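Local coordinates for protein putative bacteriocin (Brevibacillus laterosporus, PDB 4OZK) that probably acts as a leaderless class IId bacteriocin, a heat-stable, broad-spectrum antimicrobial peptide with a defensin-like structural module, at residues Asp6-Trp11 with Val29-Met34; Glu22-Arg27 with Thr43-Ser48. All blocks are in the same frame, centred on the assembly; numbering follows the deposited sequence.

Interaction 1 (Asp6-Trp11 with Val29-Met34); sequences DAISGW and VYAICM
Ser9 and Gly10 both turn their backbone N-H groups onto the carbonyl oxygen of Ile32, forming a classic beta bulge between two antiparallel strands of the defensin-like sheet. Ser9 N lies 2.8 Å from Ile32 O, and Gly10 N makes a longer, more bent bond to the same oxygen at 3.2 Å, with an N-H...O angle of 141°. The extra residue shifts the register by one. On one side of the bulge, Met34 N donates to Ala7 O over 2.9 Å; on the other, Ile32 N reaches Gly10 O from above the carbonyl plane.

The side chains build on this ladder. The methyl of Ala31 receives two neighbours of the opposing strand: Ile8 CD1, 3.8 Å from Ala31 CB, and the six-membered ring of Trp11. Turned with CG opposite the backbone N (chi1 -153°), the indole swings along the partner strand, where its pyrrole end meets Val29, Trp11 NE1 coming within 3.3 Å of Val29 CG1. The Ile32 side chain lies on the other surface of the sheet, over the backbone of Gly10. At the loop end, the Met34 chain bends at both chi2 and chi3. Its CG lies near the Ala7 methyl, and its terminal CE touches Asp6 CB, the two side chains crossing at about a right angle.

Farther out, the Cys33 side chain turns off the sheet into a disulfide with Cys4, tying the N-terminal segment to the central strand. Val29 and Ala31 are buried and also touch strand 38-48, while the Tyr30 ring meets that of Tyr40. Beside the bulge, a water joins the strands, donating a hydrogen bond to Cys33 O at 2.8 Å and lying 3.2 Å from Ser9 OG.

Interaction 2 (Glu22-Arg27 with Thr43-Ser48); sequences ENKMYR and TEWGSS
Thr43 sets its CG2 methyl against Tyr26 CB, 3.9 Å away, where two strands of an antiparallel beta hairpin pair; its OG1 instead hydrogen-bonds Tyr40. Glu44 exchanges two backbone hydrogen bonds with Arg27 and adds a salt bridge. Both side chains lie side by side, and Arg27 NE and NH2 converge on one oxygen, Glu44 OE2, at 3.1 and 3.2 Å. That oxygen sits in the guanidinium plane but is approached from one face of the carboxylate, the two planes being 75° apart. Trp45 lies on the other surface of the sheet. Tyr26 CB makes a CH-pi contact 3.6 Å from the centroid of its six-membered ring and 14° off the normal, while Lys24 crosses the indole at about a right angle.

Next comes a beta bulge, in which Gly46 and Ser47 together match Met25: Gly46 N donates to Met25 O across a short 2.6 Å, and Met25 N donates to Ser47 O. Met25, bent at chi3, brings its CE to Ser47 OG. Ser48 pairs opposite Lys24, its CA 3.6 Å from Asn23 O.

From the N terminus, the chain enters strand 8-19 through the first segment of interaction 1, turns, and begins strand 24-33 with the first segment of interaction 2. The far end of that strand returns to 6-11, closing a loop with 17 intervening residues; a second turn then leads into strand 38-48, whose end closes interaction 2 around 15. The loops therefore cross instead of nesting, with strand 24-33 common to both as the middle strand. Interaction 1 ties it to one outer strand and interaction 2 to the other. Their centres lie about 23 Å apart, on opposite sides of the chain's centre, yet Val29 CG2 packs 3.9 Å from Glu44 OE2.

Interaction 1 (Asp6-Trp11 with Val29-Met34)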
loop_
_atom_site.group_PDB
_atom_site.type_symbol
_atom_site.label_atom_id
_atom_site.label_comp_id
_atom_site.label_asym_id
_atom_site.label_seq_id
_atom_site.Cartn_x
_atom_site.Cartn_y
_atom_site.Cartn_z
ATOM N N ASP A 6 18.365 -1.017 -0.886
ATOM C CA ASP A 6 19.130 0.054 -1.532
ATOM C C ASP A 6 18.263 1.270 -1.834
ATOM O O ASP A 6 18.494 2.358 -1.310
ATOM C CB ASP A 6 19.777 -0.437 -2.830
ATOM C CG ASP A 6 20.922 -1.367 -2.585
ATOM O OD1 ASP A 6 21.554 -1.245 -1.512
ATOM O OD2 ASP A 6 21.179 -2.219 -3.465
ATOM N N ALA A 7 17.262 1.073 -2.685
ATOM C CA ALA A 7 16.418 2.173 -3.118
ATOM C C ALA A 7 15.054 1.707 -3.620
ATOM O O ALA A 7 14.887 0.562 -4.069
ATOM C CB ALA A 7 17.125 2.973 -4.199
ATOM N N ILE A 8 14.091 2.622 -3.536
ATOM C CA ILE A 8 12.783 2.464 -4.167
ATOM C C ILE A 8 12.885 2.831 -5.666
ATOM O O ILE A 8 13.432 3.883 -6.015
ATOM C CB ILE A 8 11.729 3.356 -3.460
ATOM C CG1 ILE A 8 11.455 2.845 -2.040
ATOM C CG2 ILE A 8 10.427 3.429 -4.262
ATOM C CD1 ILE A 8 10.605 3.782 -1.193
ATOM N N SER A 9 12.379 1.959 -6.543
ATOM C CA SER A 9 12.390 2.213 -7.989
ATOM C C SER A 9 10.997 2.492 -8.542
ATOM O O SER A 9 10.851 2.954 -9.680
ATOM C CB SER A 9 12.998 1.029 -8.742
ATOM O OG SER A 9 12.286 -0.163 -8.469
ATOM N N GLY A 10 9.969 2.211 -7.745
ATOM C CA GLY A 10 8.609 2.315 -8.240
ATOM C C GLY A 10 7.567 2.371 -7.149
ATOM O O GLY A 10 7.888 2.232 -5.968
ATOM N N TRP A 11 6.312 2.555 -7.551
ATOM C CA TRP A 11 5.223 2.798 -6.612
ATOM C C TRP A 11 3.936 2.165 -7.154
ATOM O O TRP A 11 3.589 2.343 -8.331
ATOM C CB TRP A 11 5.050 4.305 -6.435
ATOM C CG TRP A 11 4.471 4.732 -5.125
ATOM C CD1 TRP A 11 3.174 5.098 -4.877
ATOM C CD2 TRP A 11 5.172 4.862 -3.879
ATOM N NE1 TRP A 11 3.026 5.446 -3.552
ATOM C CE2 TRP A 11 4.234 5.306 -2.919
ATOM C CE3 TRP A 11 6.496 4.652 -3.484
ATOM C CZ2 TRP A 11 4.591 5.535 -1.577
ATOM C CZ3 TRP A 11 6.846 4.880 -2.156
ATOM C CH2 TRP A 11 5.897 5.312 -1.221
ATOM N N VAL A 29 -0.525 0.513 0.065
ATOM C CA VAL A 29 0.462 1.131 -0.824
ATOM C C VAL A 29 1.806 0.416 -0.723
ATOM O O VAL A 29 2.371 0.257 0.370
ATOM C CB VAL A 29 0.650 2.625 -0.532
ATOM C CG1 VAL A 29 1.680 3.203 -1.482
ATOM C CG2 VAL A 29 -0.670 3.355 -0.682
ATOM N N TYR A 30 2.306 -0.028 -1.870
ATOM C CA TYR A 30 3.537 -0.803 -1.916
ATOM C C TYR A 30 4.600 -0.050 -2.704
ATOM O O TYR A 30 4.337 0.434 -3.806
ATOM C CB TYR A 30 3.271 -2.155 -2.590
ATOM C CG TYR A 30 2.674 -3.207 -1.680
ATOM C CD1 TYR A 30 3.496 -4.096 -0.988
ATOM C CD2 TYR A 30 1.294 -3.319 -1.518
ATOM C CE1 TYR A 30 2.964 -5.068 -0.159
ATOM C CE2 TYR A 30 0.748 -4.291 -0.682
ATOM C CZ TYR A 30 1.592 -5.157 -0.009
ATOM O OH TYR A 30 1.069 -6.126 0.818
ATOM N N ALA A 31 5.802 0.066 -2.153
ATOM C CA ALA A 31 6.903 0.566 -2.969
ATOM C C ALA A 31 7.544 -0.627 -3.666
ATOM O O ALA A 31 7.588 -1.730 -3.109
ATOM C CB ALA A 31 7.927 1.326 -2.127
ATOM N N ILE A 32 8.006 -0.423 -4.897
ATOM C CA ILE A 32 8.785 -1.445 -5.588
ATOM C C ILE A 32 10.267 -1.149 -5.342
ATOM O O ILE A 32 10.715 -0.006 -5.515
ATOM C CB ILE A 32 8.457 -1.479 -7.102
ATOM C CG1 ILE A 32 6.945 -1.691 -7.317
ATOM C CG2 ILE A 32 9.290 -2.564 -7.823
ATOM C CD1 ILE A 32 6.484 -1.568 -8.789
ATOM N N CYS A 33 11.023 -2.157 -4.909
ATOM C CA CYS A 33 12.449 -1.961 -4.615
ATOM C C CYS A 33 13.312 -2.230 -5.843
ATOM O O CYS A 33 12.906 -2.989 -6.737
ATOM C CB CYS A 33 12.904 -2.857 -3.458
ATOM S SG CYS A 33 12.088 -2.515 -1.880
ATOM N N MET A 34 14.489 -1.600 -5.894
ATOM C CA MET A 34 15.435 -1.818 -6.991
ATOM C C MET A 34 15.736 -3.290 -7.177
ATOM O O MET A 34 15.929 -3.759 -8.305
ATOM C CB MET A 34 16.763 -1.112 -6.722
ATOM C CG MET A 34 16.811 0.345 -7.085
ATOM S SD MET A 34 18.485 0.758 -7.623
ATOM C CE MET A 34 19.443 -0.173 -6.440
HETATM O O HOH W 1 12.452 -3.200 -9.453
#

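Interaction 2 (Glu22-Arg27 with Thr43-Ser48)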
loop_
_atom_site.group_PDB
_atom_site.type_symbol
_atom_site.label_atom_id
_atom_site.label_comp_id
_atom_site.label_asym_id
_atom_site.label_seq_id
_atom_site.Cartn_x
_atom_site.Cartn_y
_atom_site.Cartn_z
ATOM N N GLU A 22 -15.158 -0.874 9.963
ATOM C CA GLU A 22 -14.888 0.553 9.937
ATOM C C GLU A 22 -15.854 1.263 9.003
ATOM O O GLU A 22 -16.014 2.486 9.087
ATOM C CB GLU A 22 -13.438 0.822 9.515
ATOM C CG GLU A 22 -12.412 0.348 10.535
ATOM C CD GLU A 22 -12.625 0.971 11.907
ATOM O OE1 GLU A 22 -12.915 2.189 11.977
ATOM O OE2 GLU A 22 -12.509 0.246 12.924
ATOM N N ASN A 23 -16.497 0.483 8.128
ATOM C CA ASN A 23 -17.412 1.013 7.110
ATOM C C ASN A 23 -16.729 2.092 6.274
ATOM O O ASN A 23 -17.283 3.162 6.026
ATOM C CB ASN A 23 -18.720 1.517 7.739
ATOM C CG ASN A 23 -19.505 0.401 8.413
ATOM O OD1 ASN A 23 -19.810 -0.623 7.790
ATOM N ND2 ASN A 23 -19.816 0.581 9.697
ATOM N N LYS A 24 -15.507 1.781 5.853
ATOM C CA LYS A 24 -14.661 2.700 5.106
ATOM C C LYS A 24 -13.711 1.876 4.245
ATOM O O LYS A 24 -13.288 0.781 4.646
ATOM C CB LYS A 24 -13.891 3.594 6.082
ATOM C CG LYS A 24 -12.875 4.524 5.456
ATOM C CD LYS A 24 -12.439 5.585 6.463
ATOM C CE LYS A 24 -13.549 6.600 6.700
ATOM N NZ LYS A 24 -13.429 7.287 8.019
ATOM N N MET A 25 -13.390 2.384 3.057
ATOM C CA MET A 25 -12.535 1.654 2.129
ATOM C C MET A 25 -11.053 1.868 2.412
ATOM O O MET A 25 -10.625 2.975 2.764
ATOM C CB MET A 25 -12.824 2.077 0.688
ATOM C CG MET A 25 -14.282 2.010 0.288
ATOM S SD MET A 25 -14.432 2.470 -1.445
ATOM C CE MET A 25 -12.925 3.423 -1.647
ATOM N N TYR A 26 -10.264 0.810 2.236
ATOM C CA TYR A 26 -8.818 0.891 2.422
ATOM C C TYR A 26 -8.092 0.175 1.287
ATOM O O TYR A 26 -8.649 -0.710 0.619
ATOM C CB TYR A 26 -8.413 0.256 3.756
ATOM C CG TYR A 26 -8.627 -1.246 3.788
ATOM C CD1 TYR A 26 -7.592 -2.126 3.464
ATOM C CD2 TYR A 26 -9.871 -1.780 4.137
ATOM C CE1 TYR A 26 -7.795 -3.502 3.479
ATOM C CE2 TYR A 26 -10.084 -3.149 4.165
ATOM C CZ TYR A 26 -9.045 -4.004 3.837
ATOM O OH TYR A 26 -9.267 -5.359 3.869
ATOM N N ARG A 27 -6.846 0.564 1.060
ATOM C CA ARG A 27 -5.978 -0.196 0.176
ATOM C C ARG A 27 -4.566 -0.118 0.705
ATOM O O ARG A 27 -4.268 0.694 1.598
ATOM C CB ARG A 27 -6.056 0.311 -1.267
ATOM C CG ARG A 27 -5.562 1.731 -1.477
ATOM C CD ARG A 27 -5.794 2.155 -2.917
ATOM N NE ARG A 27 -5.264 3.495 -3.171
ATOM C CZ ARG A 27 -5.490 4.197 -4.277
ATOM N NH1 ARG A 27 -6.245 3.693 -5.244
ATOM N NH2 ARG A 27 -4.962 5.407 -4.414
ATOM N N THR A 43 -1.273 2.036 4.755
ATOM C CA THR A 43 -2.652 1.727 4.437
ATOM C C THR A 43 -3.287 3.051 4.073
ATOM O O THR A 43 -3.246 4.004 4.858
ATOM C CB THR A 43 -3.395 1.152 5.651
ATOM O OG1 THR A 43 -2.680 0.015 6.174
ATOM C CG2 THR A 43 -4.804 0.751 5.251
ATOM N N GLU A 44 -3.847 3.130 2.871
ATOM C CA GLU A 44 -4.567 4.329 2.468
ATOM C C GLU A 44 -6.064 4.134 2.690
ATOM O O GLU A 44 -6.641 3.132 2.258
ATOM C CB GLU A 44 -4.268 4.676 1.005
ATOM C CG GLU A 44 -5.043 5.872 0.489
ATOM C CD GLU A 44 -4.541 6.358 -0.858
ATOM O OE1 GLU A 44 -4.956 7.475 -1.268
ATOM O OE2 GLU A 44 -3.740 5.629 -1.499
ATOM N N TRP A 45 -6.692 5.084 3.376
ATOM C CA TRP A 45 -8.125 4.996 3.633
ATOM C C TRP A 45 -8.897 5.924 2.699
ATOM O O TRP A 45 -8.488 7.071 2.471
ATOM C CB TRP A 45 -8.421 5.285 5.113
ATOM C CG TRP A 45 -7.892 4.190 6.033
ATOM C CD1 TRP A 45 -6.659 4.132 6.643
ATOM C CD2 TRP A 45 -8.584 2.991 6.421
ATOM N NE1 TRP A 45 -6.550 2.970 7.381
ATOM C CE2 TRP A 45 -7.718 2.257 7.268
ATOM C CE3 TRP A 45 -9.859 2.475 6.137
ATOM C CZ2 TRP A 45 -8.094 1.018 7.840
ATOM C CZ3 TRP A 45 -10.232 1.239 6.700
ATOM C CH2 TRP A 45 -9.352 0.530 7.541
ATOM N N GLY A 46 -10.006 5.418 2.151
ATOM C CA GLY A 46 -10.765 6.138 1.146
ATOM C C GLY A 46 -12.144 6.534 1.621
ATOM O O GLY A 46 -12.315 6.931 2.781
ATOM N N SER A 47 -13.131 6.430 0.729
ATOM C CA SER A 47 -14.515 6.808 1.056
ATOM C C SER A 47 -15.295 5.729 1.826
ATOM O O SER A 47 -14.794 4.621 2.071
ATOM C CB SER A 47 -15.287 7.235 -0.201
ATOM O OG SER A 47 -15.195 6.267 -1.228
ATOM N N SER A 48 -16.523 6.065 2.206
ATOM C CA SER A 48 -17.342 5.182 3.034
ATOM C C SER A 48 -17.960 3.987 2.311
ATOM O O SER A 48 -18.039 3.957 1.077
ATOM C CB SER A 48 -18.444 5.984 3.713
ATOM O OG SER A 48 -17.860 6.966 4.547
#